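Arginase (Thermus thermophilus, PDB 2EF5) probably hydrolyses L-arginine to L-ornithine and urea, using two manganese ions in each subunit. Local coordinates at residues 218-229 against 267-277. Sequence-based numbering, arbitrary orientation.
With MN (manganese (II) ion), chain G.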
loop_
_atom_site.group_PDB
_atom_site.type_symbol
_atom_site.label_atom_id
_atom_site.label_comp_id
_atom_site.label_asym_id
_atom_site.label_seq_id
_atom_site.Cartn_x
_atom_site.Cartn_y
_atom_site.Cartn_z
ATOM N N ALA A 218 -19.314 4.345 -29.818
ATOM C CA ALA A 218 -20.536 4.827 -29.186
ATOM C C ALA A 218 -20.768 4.242 -27.804
ATOM O O ALA A 218 -21.385 4.889 -26.958
ATOM C CB ALA A 218 -21.744 4.522 -30.082
ATOM N N ASP A 219 -20.280 3.029 -27.566
ATOM C CA ASP A 219 -20.508 2.404 -26.275
ATOM C C ASP A 219 -19.758 3.012 -25.101
ATOM O O ASP A 219 -19.920 2.554 -23.982
ATOM C CB ASP A 219 -20.239 0.895 -26.335
ATOM C CG ASP A 219 -18.764 0.551 -26.411
ATOM O OD1 ASP A 219 -17.900 1.426 -26.216
ATOM O OD2 ASP A 219 -18.469 -0.631 -26.657
ATOM N N VAL A 220 -18.942 4.038 -25.339
ATOM C CA VAL A 220 -18.219 4.668 -24.235
ATOM C C VAL A 220 -19.219 5.495 -23.429
ATOM O O VAL A 220 -19.036 5.731 -22.239
ATOM C CB VAL A 220 -17.080 5.592 -24.741
ATOM C CG1 VAL A 220 -17.657 6.852 -25.366
ATOM C CG2 VAL A 220 -16.151 5.938 -23.593
ATOM N N LEU A 221 -20.280 5.926 -24.098
ATOM C CA LEU A 221 -21.321 6.727 -23.468
ATOM C C LEU A 221 -22.167 5.815 -22.607
ATOM O O LEU A 221 -22.316 4.637 -22.908
ATOM C CB LEU A 221 -22.211 7.373 -24.528
ATOM C CG LEU A 221 -21.529 8.353 -25.477
ATOM C CD1 LEU A 221 -22.466 8.685 -26.621
ATOM C CD2 LEU A 221 -21.125 9.609 -24.714
ATOM N N ASP A 222 -22.733 6.352 -21.539
ATOM C CA ASP A 222 -23.561 5.522 -20.685
ATOM C C ASP A 222 -24.694 4.958 -21.543
ATOM O O ASP A 222 -25.208 5.645 -22.427
ATOM C CB ASP A 222 -24.144 6.342 -19.529
ATOM C CG ASP A 222 -24.740 5.469 -18.462
ATOM O OD1 ASP A 222 -23.963 4.865 -17.687
ATOM O OD2 ASP A 222 -25.986 5.356 -18.408
ATOM N N PRO A 223 -25.084 3.693 -21.306
ATOM C CA PRO A 223 -26.163 3.048 -22.070
ATOM C C PRO A 223 -27.483 3.816 -21.983
ATOM O O PRO A 223 -28.281 3.823 -22.920
ATOM C CB PRO A 223 -26.260 1.666 -21.428
ATOM C CG PRO A 223 -24.843 1.387 -21.012
ATOM C CD PRO A 223 -24.421 2.722 -20.416
ATOM N N THR A 224 -27.703 4.465 -20.849
ATOM C CA THR A 224 -28.925 5.226 -20.640
ATOM C C THR A 224 -28.984 6.371 -21.642
ATOM O O THR A 224 -30.059 6.862 -21.983
ATOM C CB THR A 224 -28.973 5.815 -19.215
ATOM O OG1 THR A 224 -30.309 6.218 -18.917
ATOM C CG2 THR A 224 -28.064 7.033 -19.104
ATOM N N LEU A 225 -27.812 6.770 -22.121
ATOM C CA LEU A 225 -27.674 7.871 -23.063
ATOM C C LEU A 225 -27.496 7.382 -24.499
ATOM O O LEU A 225 -27.918 8.045 -25.448
ATOM C CB LEU A 225 -26.464 8.704 -22.656
ATOM C CG LEU A 225 -26.370 10.165 -23.066
ATOM C CD1 LEU A 225 -27.558 10.939 -22.502
ATOM C CD2 LEU A 225 -25.062 10.722 -22.531
ATOM N N ALA A 226 -26.856 6.228 -24.652
ATOM C CA ALA A 226 -26.617 5.651 -25.967
ATOM C C ALA A 226 -26.947 4.168 -25.942
ATOM O O ALA A 226 -26.058 3.333 -25.823
ATOM C CB ALA A 226 -25.157 5.853 -26.384
ATOM N N PRO A 227 -28.238 3.825 -26.053
ATOM C CA PRO A 227 -28.667 2.426 -26.044
ATOM C C PRO A 227 -28.301 1.686 -27.328
ATOM O O PRO A 227 -28.122 0.474 -27.316
ATOM C CB PRO A 227 -30.177 2.535 -25.866
ATOM C CG PRO A 227 -30.497 3.780 -26.642
ATOM C CD PRO A 227 -29.405 4.723 -26.156
ATOM N N GLY A 228 -28.184 2.425 -28.428
ATOM C CA GLY A 228 -27.877 1.813 -29.710
ATOM C C GLY A 228 -26.463 1.300 -29.905
ATOM O O GLY A 228 -25.751 1.770 -30.791
ATOM N N VAL A 229 -26.063 0.329 -29.088
ATOM C CA VAL A 229 -24.727 -0.257 -29.176
ATOM C C VAL A 229 -24.787 -1.761 -28.926
ATOM O O VAL A 229 -25.610 -2.243 -28.148
ATOM C CB VAL A 229 -23.752 0.390 -28.150
ATOM C CG1 VAL A 229 -23.710 1.899 -28.363
ATOM C CG2 VAL A 229 -24.188 0.065 -26.732
ATOM N N LEU A 267 -30.819 -1.413 -32.129
ATOM C CA LEU A 267 -30.912 -1.460 -30.680
ATOM C C LEU A 267 -31.104 -0.052 -30.140
ATOM O O LEU A 267 -31.253 0.146 -28.939
ATOM C CB LEU A 267 -29.632 -2.073 -30.095
ATOM C CG LEU A 267 -29.288 -3.498 -30.547
ATOM C CD1 LEU A 267 -27.869 -3.862 -30.116
ATOM C CD2 LEU A 267 -30.306 -4.472 -29.965
ATOM N N ASP A 268 -31.131 0.920 -31.044
ATOM C CA ASP A 268 -31.256 2.321 -30.664
ATOM C C ASP A 268 -32.687 2.783 -30.446
ATOM O O ASP A 268 -33.648 2.058 -30.712
ATOM C CB ASP A 268 -30.600 3.203 -31.733
ATOM C CG ASP A 268 -30.156 4.556 -31.196
ATOM O OD1 ASP A 268 -30.324 4.831 -29.987
ATOM O OD2 ASP A 268 -29.626 5.354 -31.998
ATOM N N GLU A 269 -32.814 4.007 -29.950
ATOM C CA GLU A 269 -34.112 4.611 -29.707
ATOM C C GLU A 269 -34.166 5.957 -30.427
ATOM O O GLU A 269 -33.476 6.914 -30.052
ATOM C CB GLU A 269 -34.330 4.797 -28.203
ATOM C CG GLU A 269 -33.967 3.551 -27.400
ATOM C CD GLU A 269 -34.309 3.662 -25.928
ATOM O OE1 GLU A 269 -34.130 4.754 -25.353
ATOM O OE2 GLU A 269 -34.740 2.645 -25.339
ATOM N N ARG A 270 -34.968 6.021 -31.481
ATOM C CA ARG A 270 -35.123 7.256 -32.241
ATOM C C ARG A 270 -33.788 7.786 -32.761
ATOM O O ARG A 270 -33.581 9.000 -32.845
ATOM C CB ARG A 270 -35.775 8.323 -31.368
ATOM C CG ARG A 270 -37.054 7.882 -30.696
ATOM C CD ARG A 270 -38.187 7.784 -31.689
ATOM N NE ARG A 270 -39.477 7.678 -31.017
ATOM C CZ ARG A 270 -40.646 7.751 -31.640
ATOM N NH1 ARG A 270 -40.686 7.929 -32.954
ATOM N NH2 ARG A 270 -41.773 7.652 -30.946
ATOM N N ASN A 271 -32.876 6.879 -33.088
ATOM C CA ASN A 271 -31.577 7.266 -33.626
ATOM C C ASN A 271 -30.787 8.201 -32.710
ATOM O O ASN A 271 -29.871 8.874 -33.173
ATOM C CB ASN A 271 -31.785 7.956 -34.987
ATOM C CG ASN A 271 -30.587 7.815 -35.899
ATOM O OD1 ASN A 271 -29.968 6.758 -35.949
ATOM N ND2 ASN A 271 -30.266 8.875 -36.645
ATOM N N ARG A 272 -31.115 8.239 -31.422
ATOM C CA ARG A 272 -30.427 9.161 -30.521
ATOM C C ARG A 272 -28.949 8.888 -30.309
ATOM O O ARG A 272 -28.188 9.804 -29.982
ATOM C CB ARG A 272 -31.148 9.246 -29.171
ATOM C CG ARG A 272 -31.092 8.001 -28.314
ATOM C CD ARG A 272 -31.968 8.215 -27.079
ATOM N NE ARG A 272 -31.762 7.200 -26.051
ATOM C CZ ARG A 272 -32.378 7.198 -24.875
ATOM N NH1 ARG A 272 -33.244 8.156 -24.576
ATOM N NH2 ARG A 272 -32.130 6.235 -23.999
ATOM N N THR A 273 -28.530 7.644 -30.505
ATOM C CA THR A 273 -27.125 7.314 -30.335
ATOM C C THR A 273 -26.333 7.899 -31.494
ATOM O O THR A 273 -25.251 8.461 -31.308
ATOM C CB THR A 273 -26.913 5.796 -30.268
ATOM O OG1 THR A 273 -27.644 5.272 -29.154
ATOM C CG2 THR A 273 -25.428 5.472 -30.091
ATOM N N ALA A 274 -26.880 7.782 -32.694
ATOM C CA ALA A 274 -26.217 8.331 -33.872
ATOM C C ALA A 274 -26.178 9.861 -33.747
ATOM O O ALA A 274 -25.174 10.493 -34.088
ATOM C CB ALA A 274 -26.968 7.927 -35.139
ATOM N N GLU A 275 -27.268 10.453 -33.260
ATOM C CA GLU A 275 -27.314 11.905 -33.099
ATOM C C GLU A 275 -26.278 12.324 -32.061
ATOM O O GLU A 275 -25.658 13.381 -32.191
ATOM C CB GLU A 275 -28.719 12.362 -32.677
ATOM C CG GLU A 275 -29.803 11.933 -33.672
ATOM C CD GLU A 275 -31.206 12.333 -33.257
ATOM O OE1 GLU A 275 -31.456 12.492 -32.040
ATOM O OE2 GLU A 275 -32.069 12.469 -34.154
ATOM N N MET A 276 -26.088 11.493 -31.039
ATOM C CA MET A 276 -25.104 11.768 -29.995
ATOM C C MET A 276 -23.715 11.866 -30.608
ATOM O O MET A 276 -22.991 12.836 -30.379
ATOM C CB MET A 276 -25.078 10.647 -28.954
ATOM C CG MET A 276 -26.172 10.683 -27.895
ATOM S SD MET A 276 -25.907 11.957 -26.643
ATOM C CE MET A 276 -24.106 11.905 -26.459
ATOM N N LEU A 277 -23.335 10.848 -31.374
ATOM C CA LEU A 277 -22.016 10.831 -31.990
ATOM C C LEU A 277 -21.808 11.941 -33.007
ATOM O O LEU A 277 -20.704 12.449 -33.153
ATOM C CB LEU A 277 -21.739 9.473 -32.636
ATOM C CG LEU A 277 -20.912 8.516 -31.768
ATOM C CD1 LEU A 277 -21.643 8.228 -30.471
ATOM C CD2 LEU A 277 -20.661 7.222 -32.526
HETATM MN MN MN G . -16.478 -0.974 -27.563
#
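G228 N donates to T273 OG1 (3.0 Å), pinning the loop that follows strand 212-217 to the start of helix 272-284 in the parallel α/β fold of arginases. The same hydroxyl donates to D268 OD1 (2.8 Å), meeting it from above the carboxylate plane, 58° out of it, while D268 OD2 independently accepts T273 N through its syn lone pair (2.9 Å). With CG anti to the backbone N (chi1 -156°), the D268 carboxylate extends to the start of the helix, where it meets T273. Replacing D268 by alanine is likely to leave T273 N without its side-chain acceptor and the T273 hydroxyl freer to turn away from G228. Packing is close around the pair: the CA atoms of G228 and D268 lie 3.5 Å apart. Deeper in, A218 CB rests against both methyls of L277, while L221 CD1 meets M276 CE at 3.6 Å, beside Y239 and A242 of helix 239-252. The solvent side is more exposed and polar: R272 and E269 pair by charge alone, and P227 CD lies at the edge of the R272 guanidinium, in its plane. Thus a loop carrying a metal ligand packs against a helix: D219, whose CB points away from that helix, binds manganese through OD2 at 2.2 Å.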